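Local atomic coordinates of putative integron gene cassette protein (Uncultured bacterium, PDB entry 3GHJ), a protein that is of unknown function but belongs to the glyoxalase/bleomycin resistance protein/dioxygenase superfamily, whose members include metal-dependent enzymes and drug-binding resistance proteins. Residues V36-L39 and E40-S43. The protein carries 1 engineered substitution. Residues are numbered along the deposited sequence; the frame is centred on the assembly and turned at random.
Sequences VKNL and EKSS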
loop_
_atom_site.group_PDB
_atom_site.type_symbol
_atom_site.label_atom_id
_atom_site.label_comp_id
_atom_site.label_asym_id
_atom_site.label_seq_id
_atom_site.Cartn_x
_atom_site.Cartn_y
_atom_site.Cartn_z
ATOM N N VAL A 36 14.124 -0.724 -0.670
ATOM C CA VAL A 36 14.850 -1.985 -0.782
ATOM C C VAL A 36 16.356 -1.782 -0.668
ATOM O O VAL A 36 16.886 -0.768 -1.114
ATOM C CB VAL A 36 14.517 -2.717 -2.110
ATOM C CG1 VAL A 36 13.003 -2.879 -2.252
ATOM C CG2 VAL A 36 15.089 -1.972 -3.320
ATOM N N LYS A 37 17.033 -2.762 -0.087
ATOM C CA LYS A 37 18.493 -2.698 0.045
ATOM C C LYS A 37 19.223 -2.937 -1.277
ATOM O O LYS A 37 20.286 -2.363 -1.520
ATOM C CB LYS A 37 18.978 -3.687 1.105
ATOM C CG LYS A 37 18.650 -3.262 2.534
ATOM C CD LYS A 37 19.515 -2.093 2.991
ATOM C CE LYS A 37 19.244 -1.743 4.450
ATOM N NZ LYS A 37 20.265 -0.798 4.988
ATOM N N ASN A 38 18.653 -3.780 -2.129
ATOM C CA ASN A 38 19.285 -4.154 -3.385
ATOM C C ASN A 38 18.211 -4.248 -4.458
ATOM O O ASN A 38 17.351 -5.136 -4.412
ATOM C CB ASN A 38 20.016 -5.491 -3.217
ATOM C CG ASN A 38 20.787 -5.910 -4.461
ATOM O OD1 ASN A 38 20.237 -6.005 -5.553
ATOM N ND2 ASN A 38 22.074 -6.200 -4.283
ATOM N N LEU A 39 18.261 -3.328 -5.412
ATOM C CA LEU A 39 17.213 -3.242 -6.425
ATOM C C LEU A 39 17.090 -4.540 -7.214
ATOM O O LEU A 39 15.983 -5.006 -7.472
ATOM C CB LEU A 39 17.443 -2.065 -7.370
ATOM C CG LEU A 39 16.257 -1.743 -8.285
ATOM C CD1 LEU A 39 15.031 -1.353 -7.451
ATOM C CD2 LEU A 39 16.624 -0.630 -9.249
ATOM N N GLU A 40 18.218 -5.131 -7.597
ATOM C CA GLU A 40 18.173 -6.344 -8.408
ATOM C C GLU A 40 17.601 -7.525 -7.636
ATOM O O GLU A 40 16.753 -8.259 -8.140
ATOM C CB GLU A 40 19.565 -6.686 -8.954
ATOM C CG GLU A 40 20.050 -5.759 -10.068
ATOM C CD GLU A 40 20.485 -4.383 -9.575
ATOM O OE1 GLU A 40 20.891 -4.256 -8.398
ATOM O OE2 GLU A 40 20.431 -3.423 -10.376
ATOM N N LYS A 41 18.067 -7.719 -6.408
ATOM C CA LYS A 41 17.605 -8.853 -5.631
ATOM C C LYS A 41 16.124 -8.708 -5.290
ATOM O O LYS A 41 15.376 -9.683 -5.310
ATOM C CB LYS A 41 18.443 -9.035 -4.365
ATOM C CG LYS A 41 19.894 -9.443 -4.657
ATOM C CD LYS A 41 20.648 -9.789 -3.384
ATOM C CE LYS A 41 22.068 -10.245 -3.702
ATOM N NZ LYS A 41 22.900 -10.368 -2.472
ATOM N N SER A 42 15.705 -7.494 -4.965
ATOM C CA SER A 42 14.292 -7.296 -4.669
ATOM C C SER A 42 13.434 -7.402 -5.930
ATOM O O SER A 42 12.356 -7.997 -5.895
ATOM C CB SER A 42 14.042 -5.978 -3.930
ATOM O OG SER A 42 14.391 -6.104 -2.560
ATOM N N SER A 43 13.907 -6.853 -7.044
ATOM C CA SER A 43 13.166 -7.002 -8.294
ATOM C C SER A 43 12.972 -8.482 -8.625
ATOM O O SER A 43 11.898 -8.895 -9.065
ATOM C CB SER A 43 13.870 -6.282 -9.442
ATOM O OG SER A 43 13.887 -4.880 -9.239
HETATM O O HOH W 1 16.806 -6.008 -1.379
#
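Asn38 and Lys41 meet in an N-cap, where a side chain supplies the acceptor that the first turn of a helix lacks. Here the cap starts helix 39-49, as the chain leaves strand 28-36, in a protein of the glyoxalase/bleomycin resistance/dioxygenase superfamily. Asn38 OD1 accepts from Lys41 N at 2.9 Å; the bond is nearly straight at the hydrogen (168°), but the donor stands above the amide plane, 42° out of it. With chi1 at -176°, CG of Asn38 points away from its own backbone N and sits beside the Asn38 carbonyl carbon, which brings OD1 round to Lys41 N. The aliphatic part of Lys41 then passes slantwise beside that amide, with Lys41 CG 3.6 Å from Asn38 CG.

The backbone takes over at once. Asn38 O receives Ser42 N at 2.9 Å, in the first i to i+4 link of the helix. Leu39 N, the first amide of the helix, donates to Glu79 OE2, while the carboxylate of Glu40 turns to Arg62 in a salt bridge, a pairing that probably steadies its charge near the helix start.

On the inner side Ser42 OG lies 3.4 Å from Val36 CB, and Leu77 of strand 73-79 packs against both side chains. Ser42 OG hydrogen-bonds Asn132 OD1 and, at 2.7 Å from the same OG, a water that accepts from Asn38 N, so the buried oxygen has two polar partners and the water ties the capping residue to the first turn.

Leu39 O is gripped twice, by Ser43 N at 2.8 Å and by the Ser43 hydroxyl, which in turn accepts from Asn64 ND2. The two donors come from opposite faces of the carbonyl plane, with Ser43 OG 2.7 Å from Leu39 O.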